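Local coordinates for putative hemin transport system, substrate-binding protein (Burkholderia cenocepacia J2315, PDB 5GIZ), which binds heme in the periplasm and probably delivers it to an inner-membrane transporter for uptake, here caught in its heme-free state, at residues A[17-22]-A[113-118]; A[102-107]-A[253-258]; A[153-158]-A[227-232]. All blocks are in the same frame, centred on the assembly; numbering follows the deposited sequence.

Contact 1 of 3, residues A[17-22]-A[113-118]; sequences ETAFAL and QALDVR
Leu22 meets both Leu115 and Val117 where helix 13-23 packs against the turn between helix 101-114 and helix 118-141. Two lobes joined by one long helix are the hallmark of the iron and vitamin B12 family of periplasmic binding proteins. This contact lies at the start of that long helix, 118-141. Leu22 makes its contacts with CD1, which lies 4.2 Å from Val117 CG2. The same methyl is 4.4 Å from Leu115 CD1, so one branch of Leu22 serves both partners. The CB of Leu115 points toward helix 13-23. Its CD1 stands anti to CA (chi2 179°), which extends that methyl to Ala19 and Leu22. Ala19 CB lies 4.3 Å from Leu115 CD1. All three approaches are methyl to methyl, and no hydrogen bond crosses, so the contact is plain apolar packing. Around these methyls, Tyr30 touches Leu115 and Val117, while Leu22 also rests on Ala120 and Leu124 of helix 118-141. Leu115 and Val117 flank Asp116 in sequence, and both point CB toward helix 13-23. Asp116 has positive phi (57°) and closes a Schellman motif. Val117 then takes the N-cap position of the next helix. Within the turn, Asp116 N bonds to Gln113 O at 3.1 Å.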
loop_
_atom_site.group_PDB
_atom_site.type_symbol
_atom_site.label_atom_id
_atom_site.label_comp_id
_atom_site.label_asym_id
_atom_site.label_seq_id
_atom_site.Cartn_x
_atom_site.Cartn_y
_atom_site.Cartn_z
ATOM N N GLU A 17 -7.273 -4.014 6.463
ATOM C CA GLU A 17 -8.123 -4.462 5.376
ATOM C C GLU A 17 -8.288 -5.965 5.396
ATOM O O GLU A 17 -9.404 -6.469 5.159
ATOM C CB GLU A 17 -7.562 -4.035 4.031
ATOM C CG GLU A 17 -7.651 -2.530 3.758
ATOM C CD GLU A 17 -7.435 -2.180 2.315
ATOM O OE1 GLU A 17 -7.923 -2.904 1.421
ATOM O OE2 GLU A 17 -6.760 -1.175 2.010
ATOM N N THR A 18 -7.185 -6.676 5.616
ATOM C CA THR A 18 -7.259 -8.124 5.646
ATOM C C THR A 18 -8.171 -8.607 6.761
ATOM O O THR A 18 -9.082 -9.408 6.543
ATOM C CB THR A 18 -5.848 -8.673 5.807
ATOM O OG1 THR A 18 -5.003 -8.271 4.709
ATOM C CG2 THR A 18 -5.827 -10.209 5.882
ATOM N N ALA A 19 -7.967 -8.057 7.949
ATOM C CA ALA A 19 -8.829 -8.429 9.051
ATOM C C ALA A 19 -10.284 -8.172 8.770
ATOM O O ALA A 19 -11.148 -9.031 8.982
ATOM C CB ALA A 19 -8.409 -7.737 10.320
ATOM N N PHE A 20 -10.610 -6.979 8.284
ATOM C CA PHE A 20 -12.005 -6.692 8.042
ATOM C C PHE A 20 -12.552 -7.574 6.945
ATOM O O PHE A 20 -13.707 -7.931 7.021
ATOM C CB PHE A 20 -12.263 -5.184 7.801
ATOM C CG PHE A 20 -12.259 -4.361 9.064
ATOM C CD1 PHE A 20 -13.227 -4.506 10.013
ATOM C CD2 PHE A 20 -11.226 -3.512 9.320
ATOM C CE1 PHE A 20 -13.183 -3.770 11.200
ATOM C CE2 PHE A 20 -11.208 -2.729 10.457
ATOM C CZ PHE A 20 -12.139 -2.902 11.422
ATOM N N ALA A 21 -11.730 -7.945 5.944
ATOM C CA ALA A 21 -12.177 -8.743 4.797
ATOM C C ALA A 21 -12.543 -10.192 5.189
ATOM O O ALA A 21 -13.248 -10.868 4.460
ATOM C CB ALA A 21 -11.098 -8.747 3.717
ATOM N N LEU A 22 -12.041 -10.650 6.319
ATOM C CA LEU A 22 -12.348 -11.988 6.819
ATOM C C LEU A 22 -13.735 -12.098 7.434
ATOM O O LEU A 22 -14.296 -13.194 7.439
ATOM C CB LEU A 22 -11.298 -12.467 7.839
ATOM C CG LEU A 22 -9.895 -12.662 7.251
ATOM C CD1 LEU A 22 -8.845 -12.667 8.350
ATOM C CD2 LEU A 22 -9.849 -13.967 6.467
ATOM N N GLN A 113 -4.957 -17.094 10.637
ATOM C CA GLN A 113 -4.401 -17.960 11.677
ATOM C C GLN A 113 -4.374 -17.262 13.031
ATOM O O GLN A 113 -4.831 -17.833 14.028
ATOM C CB GLN A 113 -2.973 -18.391 11.347
ATOM C CG GLN A 113 -2.266 -19.157 12.496
ATOM C CD GLN A 113 -2.913 -20.477 12.890
ATOM O OE1 GLN A 113 -2.850 -20.894 14.062
ATOM N NE2 GLN A 113 -3.516 -21.162 11.923
ATOM N N ALA A 114 -3.840 -16.027 13.064
ATOM C CA ALA A 114 -3.690 -15.285 14.313
ATOM C C ALA A 114 -5.037 -15.058 14.978
ATOM O O ALA A 114 -5.132 -15.042 16.211
ATOM C CB ALA A 114 -2.996 -13.957 14.073
ATOM N N LEU A 115 -6.073 -14.878 14.154
ATOM C CA LEU A 115 -7.448 -14.577 14.604
ATOM C C LEU A 115 -8.318 -15.837 14.817
ATOM O O LEU A 115 -9.479 -15.719 15.195
ATOM C CB LEU A 115 -8.137 -13.611 13.634
ATOM C CG LEU A 115 -7.516 -12.210 13.540
ATOM C CD1 LEU A 115 -8.289 -11.392 12.521
ATOM C CD2 LEU A 115 -7.470 -11.491 14.878
ATOM N N ASP A 116 -7.719 -16.995 14.576
ATOM C CA ASP A 116 -8.362 -18.310 14.722
ATOM C C ASP A 116 -9.612 -18.383 13.864
ATOM O O ASP A 116 -10.686 -18.850 14.292
ATOM C CB ASP A 116 -8.645 -18.584 16.196
ATOM C CG ASP A 116 -9.106 -19.990 16.457
ATOM O OD1 ASP A 116 -8.724 -20.955 15.745
ATOM O OD2 ASP A 116 -9.856 -20.121 17.451
ATOM N N VAL A 117 -9.471 -17.899 12.631
ATOM C CA VAL A 117 -10.532 -18.051 11.645
ATOM C C VAL A 117 -9.986 -18.663 10.358
ATOM O O VAL A 117 -10.075 -18.069 9.282
ATOM C CB VAL A 117 -11.281 -16.736 11.385
ATOM C CG1 VAL A 117 -12.116 -16.345 12.608
ATOM C CG2 VAL A 117 -10.336 -15.575 10.999
ATOM N N ARG A 118 -9.435 -19.871 10.468
ATOM C CA ARG A 118 -8.880 -20.597 9.315
ATOM C C ARG A 118 -9.843 -20.695 8.123
ATOM O O ARG A 118 -9.442 -20.417 7.015
ATOM C CB ARG A 118 -8.397 -21.991 9.761
ATOM C CG ARG A 118 -8.461 -23.107 8.708
ATOM C CD ARG A 118 -8.157 -24.464 9.346
ATOM N NE ARG A 118 -9.370 -25.126 9.835
ATOM C CZ ARG A 118 -10.203 -25.830 9.071
ATOM N NH1 ARG A 118 -9.965 -25.962 7.770
ATOM N NH2 ARG A 118 -11.279 -26.408 9.598
#

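Contact 2 of 3, residues A[102-107]-A[253-258]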
loop_
_atom_site.group_PDB
_atom_site.type_symbol
_atom_site.label_atom_id
_atom_site.label_comp_id
_atom_site.label_asym_id
_atom_site.label_seq_id
_atom_site.Cartn_x
_atom_site.Cartn_y
_atom_site.Cartn_z
ATOM N N GLU A 102 2.513 -12.999 -3.484
ATOM C CA GLU A 102 2.620 -14.036 -2.450
ATOM C C GLU A 102 2.622 -13.454 -1.055
ATOM O O GLU A 102 2.093 -14.070 -0.103
ATOM C CB GLU A 102 3.869 -14.883 -2.646
ATOM C CG GLU A 102 3.833 -16.139 -1.790
ATOM C CD GLU A 102 2.697 -17.015 -2.290
ATOM O OE1 GLU A 102 2.780 -17.509 -3.433
ATOM O OE2 GLU A 102 1.711 -17.085 -1.554
ATOM N N SER A 103 3.253 -12.303 -0.886
ATOM C CA SER A 103 3.313 -11.643 0.394
ATOM C C SER A 103 1.868 -11.254 0.870
ATOM O O SER A 103 1.574 -11.329 2.060
ATOM C CB SER A 103 4.212 -10.396 0.236
ATOM O OG SER A 103 4.299 -9.731 1.463
ATOM N N VAL A 104 0.965 -10.925 -0.054
ATOM C CA VAL A 104 -0.392 -10.578 0.322
ATOM C C VAL A 104 -1.093 -11.858 0.756
ATOM O O VAL A 104 -1.840 -11.865 1.733
ATOM C CB VAL A 104 -1.203 -9.969 -0.830
ATOM C CG1 VAL A 104 -2.637 -9.683 -0.431
ATOM C CG2 VAL A 104 -0.483 -8.765 -1.381
ATOM N N ARG A 105 -0.876 -12.931 -0.023
ATOM C CA ARG A 105 -1.486 -14.220 0.329
ATOM C C ARG A 105 -1.054 -14.668 1.728
ATOM O O ARG A 105 -1.877 -15.223 2.504
ATOM C CB ARG A 105 -1.117 -15.277 -0.699
ATOM C CG ARG A 105 -1.654 -14.889 -2.059
ATOM C CD ARG A 105 -1.206 -15.836 -3.098
ATOM N NE ARG A 105 -2.066 -16.997 -3.101
ATOM C CZ ARG A 105 -1.696 -18.257 -2.914
ATOM N NH1 ARG A 105 -0.426 -18.594 -2.559
ATOM N NH2 ARG A 105 -2.645 -19.218 -3.058
ATOM N N ALA A 106 0.192 -14.378 2.117
ATOM C CA ALA A 106 0.676 -14.701 3.454
ATOM C C ALA A 106 0.023 -13.832 4.529
ATOM O O ALA A 106 -0.189 -14.276 5.636
ATOM C CB ALA A 106 2.199 -14.576 3.517
ATOM N N LYS A 107 -0.322 -12.600 4.202
ATOM C CA LYS A 107 -1.071 -11.757 5.120
ATOM C C LYS A 107 -2.473 -12.375 5.328
ATOM O O LYS A 107 -2.995 -12.430 6.416
ATOM C CB LYS A 107 -1.202 -10.320 4.598
ATOM C CG LYS A 107 0.086 -9.516 4.575
ATOM C CD LYS A 107 -0.094 -8.122 3.990
ATOM C CE LYS A 107 1.224 -7.500 3.513
ATOM N NZ LYS A 107 1.033 -6.083 3.057
ATOM N N PRO A 253 -5.811 -7.042 0.418
ATOM C CA PRO A 253 -6.753 -7.901 -0.286
ATOM C C PRO A 253 -7.340 -7.289 -1.540
ATOM O O PRO A 253 -8.025 -7.958 -2.286
ATOM C CB PRO A 253 -7.810 -8.248 0.771
ATOM C CG PRO A 253 -7.667 -7.175 1.778
ATOM C CD PRO A 253 -6.252 -6.743 1.793
ATOM N N ARG A 254 -7.159 -5.982 -1.736
ATOM C CA ARG A 254 -7.612 -5.333 -2.983
ATOM C C ARG A 254 -6.581 -5.292 -4.070
ATOM O O ARG A 254 -6.765 -4.655 -5.095
ATOM C CB ARG A 254 -8.101 -3.890 -2.706
ATOM C CG ARG A 254 -9.336 -3.787 -1.828
ATOM C CD ARG A 254 -9.832 -2.343 -1.649
ATOM N NE ARG A 254 -8.893 -1.541 -0.894
ATOM C CZ ARG A 254 -8.867 -0.186 -0.872
ATOM N NH1 ARG A 254 -9.664 0.519 -1.670
ATOM N NH2 ARG A 254 -8.001 0.452 -0.104
ATOM N N LEU A 255 -5.484 -6.031 -3.879
ATOM C CA LEU A 255 -4.404 -5.995 -4.864
ATOM C C LEU A 255 -4.920 -6.226 -6.314
ATOM O O LEU A 255 -4.532 -5.529 -7.214
ATOM C CB LEU A 255 -3.288 -6.996 -4.523
ATOM C CG LEU A 255 -2.098 -6.945 -5.476
ATOM C CD1 LEU A 255 -1.262 -5.697 -5.383
ATOM C CD2 LEU A 255 -1.212 -8.151 -5.237
ATOM N N PRO A 256 -5.764 -7.234 -6.548
ATOM C CA PRO A 256 -6.224 -7.487 -7.919
ATOM C C PRO A 256 -6.955 -6.285 -8.517
ATOM O O PRO A 256 -6.668 -5.911 -9.659
ATOM C CB PRO A 256 -7.122 -8.693 -7.769
ATOM C CG PRO A 256 -6.581 -9.392 -6.544
ATOM C CD PRO A 256 -6.285 -8.247 -5.606
ATOM N N LEU A 257 -7.790 -5.638 -7.726
ATOM C CA LEU A 257 -8.480 -4.427 -8.192
ATOM C C LEU A 257 -7.560 -3.272 -8.353
ATOM O O LEU A 257 -7.681 -2.508 -9.305
ATOM C CB LEU A 257 -9.602 -4.068 -7.222
ATOM C CG LEU A 257 -10.480 -2.875 -7.611
ATOM C CD1 LEU A 257 -11.226 -3.112 -8.899
ATOM C CD2 LEU A 257 -11.385 -2.581 -6.427
ATOM N N ALA A 258 -6.609 -3.118 -7.437
ATOM C CA ALA A 258 -5.623 -2.067 -7.556
ATOM C C ALA A 258 -4.776 -2.180 -8.832
ATOM O O ALA A 258 -4.534 -1.193 -9.519
ATOM C CB ALA A 258 -4.718 -2.049 -6.348
#
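The start of the C-terminal helix 255-269 packs here against helix 101-114, through Val104, Leu255 and Pro253. Both belong to the helical layer beside the long helix 118-141 of this two-lobed binding-protein fold. Val104 carries its side of the contact alone, and its two methyls take different partners. CG2 meets Leu255 CD2 at 4.0 Å. CG1 faces the backbone of Pro253, 4.2 Å from its N. This split follows from the first torsion of Val104 (chi1 177°), which sets CG1 anti to the backbone N and leaves CG2 anti to the carbonyl carbon. The side chains of Val104 and Leu255 cross obliquely, and no hydrogen bond joins the two segments. Phe128 of helix 118-141 also touches Val104, and Met175 of helix 171-178 touches Leu255. The side chain of Leu255 is about 8 Å from that of Ala171, which contacts heme in a loaded form of the protein. Pro253 leads into the helix, and Arg254 occupies the N-cap position. The first turn is closed by a backbone bond from Ala258 N to Arg254 O, 2.8 Å long.

Contact 3 of 3, residues A[153-158]-A[227-232]; sequences LFVLNH and PGFGAT
A lone aromatic ring on a loop makes this contact: Phe229 pushes the far end of its ring against Leu153 and Val155 of strand 151-159. The strand runs through the mixed sheet of one lobe of the binding protein, and the loop joins helix 220-225 to helix 233-237. Leu153 CD2 lies 3.9 Å from Phe229 CE2 and 4.0 Å from CZ. It comes in obliquely, and the two side chains cross at about a right angle. Val155 uses CG2, which sits at the ring edge, near its plane, 4.2 Å from Phe229 CZ. With CG1 of Val155 anti to the backbone N (chi1 174°), CG2 is left anti to the carbonyl carbon, and it is this branch that meets the ring. Leu199 of helix 196-202 and Val207 of strand 206-210 also pack on Phe229. Pro227 O lies in the plane of the ring, at its edge. Gly228 turns the chain with a positive phi (97°) just before Phe229. Thr232 OG1 donates to Phe229 O at 2.8 Å, with the donor tilted 20° from the carbonyl plane. The same hydroxyl accepts from Gly235 N, capping helix 233-237. At the strand's end, His158, which contacts heme in a loaded form, bonds through NE2 to Thr226 OG1. Between strand and loop segments, however, no polar bond passes. Their cohesion here is apolar: the Thr232 bond ties down the backbone at Phe229, while packing against aliphatic groups holds the ring.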
loop_
_atom_site.group_PDB
_atom_site.type_symbol
_atom_site.label_atom_id
_atom_site.label_comp_id
_atom_site.label_asym_id
_atom_site.label_seq_id
_atom_site.Cartn_x
_atom_site.Cartn_y
_atom_site.Cartn_z
ATOM N N LEU A 153 7.104 6.982 -13.830
ATOM C CA LEU A 153 7.781 7.576 -12.671
ATOM C C LEU A 153 6.752 7.669 -11.571
ATOM O O LEU A 153 5.724 8.290 -11.798
ATOM C CB LEU A 153 8.190 8.979 -13.042
ATOM C CG LEU A 153 8.814 9.790 -11.902
ATOM C CD1 LEU A 153 10.148 9.224 -11.518
ATOM C CD2 LEU A 153 8.900 11.268 -12.304
ATOM N N PHE A 154 7.062 7.101 -10.409
ATOM C CA PHE A 154 6.263 7.270 -9.206
ATOM C C PHE A 154 6.853 8.288 -8.260
ATOM O O PHE A 154 7.944 8.115 -7.780
ATOM C CB PHE A 154 6.015 5.945 -8.429
ATOM C CG PHE A 154 5.141 6.159 -7.221
ATOM C CD1 PHE A 154 3.819 6.402 -7.376
ATOM C CD2 PHE A 154 5.676 6.248 -5.953
ATOM C CE1 PHE A 154 2.982 6.677 -6.305
ATOM C CE2 PHE A 154 4.827 6.519 -4.876
ATOM C CZ PHE A 154 3.521 6.753 -5.062
ATOM N N VAL A 155 6.103 9.343 -8.052
ATOM C CA VAL A 155 6.399 10.372 -7.073
ATOM C C VAL A 155 5.637 10.081 -5.787
ATOM O O VAL A 155 4.398 10.106 -5.782
ATOM C CB VAL A 155 5.932 11.734 -7.591
ATOM C CG1 VAL A 155 6.110 12.815 -6.507
ATOM C CG2 VAL A 155 6.704 12.082 -8.878
ATOM N N LEU A 156 6.391 9.941 -4.691
ATOM C CA LEU A 156 5.775 9.818 -3.375
ATOM C C LEU A 156 5.367 11.189 -2.837
ATOM O O LEU A 156 4.250 11.382 -2.389
ATOM C CB LEU A 156 6.752 9.157 -2.403
ATOM C CG LEU A 156 6.201 8.919 -0.983
ATOM C CD1 LEU A 156 4.934 8.064 -1.030
ATOM C CD2 LEU A 156 7.261 8.292 -0.106
ATOM N N ASN A 157 6.311 12.112 -2.878
ATOM C CA ASN A 157 6.115 13.436 -2.331
ATOM C C ASN A 157 7.180 14.386 -2.867
ATOM O O ASN A 157 8.048 14.000 -3.688
ATOM C CB ASN A 157 6.121 13.384 -0.784
ATOM C CG ASN A 157 7.456 12.982 -0.208
ATOM O OD1 ASN A 157 8.494 13.510 -0.587
ATOM N ND2 ASN A 157 7.430 12.054 0.744
ATOM N N HIS A 158 7.124 15.643 -2.404
ATOM C CA HIS A 158 8.070 16.670 -2.794
ATOM C C HIS A 158 8.594 17.315 -1.535
ATOM O O HIS A 158 7.863 17.460 -0.540
ATOM C CB HIS A 158 7.389 17.798 -3.575
ATOM C CG HIS A 158 7.051 17.460 -4.988
ATOM N ND1 HIS A 158 6.003 16.633 -5.320
ATOM C CD2 HIS A 158 7.587 17.877 -6.157
ATOM C CE1 HIS A 158 5.918 16.534 -6.637
ATOM N NE2 HIS A 158 6.857 17.303 -7.171
ATOM N N PRO A 227 10.471 21.507 -11.551
ATOM C CA PRO A 227 11.613 21.635 -12.462
ATOM C C PRO A 227 11.959 20.331 -13.118
ATOM O O PRO A 227 12.072 19.301 -12.451
ATOM C CB PRO A 227 12.731 22.113 -11.536
ATOM C CG PRO A 227 12.026 22.943 -10.528
ATOM C CD PRO A 227 10.721 22.217 -10.290
ATOM N N GLY A 228 12.027 20.357 -14.454
ATOM C CA GLY A 228 12.443 19.211 -15.210
ATOM C C GLY A 228 11.282 18.397 -15.753
ATOM O O GLY A 228 11.499 17.641 -16.688
ATOM N N PHE A 229 10.090 18.512 -15.165
ATOM C CA PHE A 229 8.980 17.621 -15.565
ATOM C C PHE A 229 8.437 17.962 -16.912
ATOM O O PHE A 229 8.051 17.047 -17.600
ATOM C CB PHE A 229 7.815 17.605 -14.565
ATOM C CG PHE A 229 8.064 16.732 -13.359
ATOM C CD1 PHE A 229 9.191 16.906 -12.557
ATOM C CD2 PHE A 229 7.195 15.715 -13.065
ATOM C CE1 PHE A 229 9.425 16.069 -11.471
ATOM C CE2 PHE A 229 7.423 14.890 -11.985
ATOM C CZ PHE A 229 8.530 15.069 -11.188
ATOM N N GLY A 230 8.405 19.244 -17.279
ATOM C CA GLY A 230 7.904 19.637 -18.611
ATOM C C GLY A 230 8.635 18.996 -19.757
ATOM O O GLY A 230 7.989 18.543 -20.709
ATOM N N ALA A 231 9.957 18.912 -19.651
ATOM C CA ALA A 231 10.785 18.416 -20.711
ATOM C C ALA A 231 11.006 16.929 -20.574
ATOM O O ALA A 231 12.145 16.452 -20.589
ATOM C CB ALA A 231 12.122 19.139 -20.710
ATOM N N THR A 232 9.914 16.189 -20.516
ATOM C CA THR A 232 9.927 14.729 -20.522
ATOM C C THR A 232 8.763 14.316 -21.402
ATOM O O THR A 232 7.864 15.109 -21.689
ATOM C CB THR A 232 9.682 14.115 -19.124
ATOM O OG1 THR A 232 8.398 14.507 -18.663
ATOM C CG2 THR A 232 10.713 14.551 -18.123
#

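Contacts 1 and 2 are neighbours that share helix 101-114, with centres about 14 Å apart. They touch directly. Glu17 OE1 forms a salt bridge with Arg254 NE at 2.9 Å, and Thr18 CG2 packs on Lys107 O at 3.6 Å. Along the chain their segments alternate. Contact 3 is separate. It is nested within the loop that contact 2 closes, about 28 Å away between centres. It lies about 39 Å from contact 1 between centres, on the opposite side of the chain's centre. Heme-binding residues lie closest to contacts 2 and 3: contact 3 contains His158, and Gly13 is about 8 Å from Pro253 and about 10 Å from Ala19, between side chains.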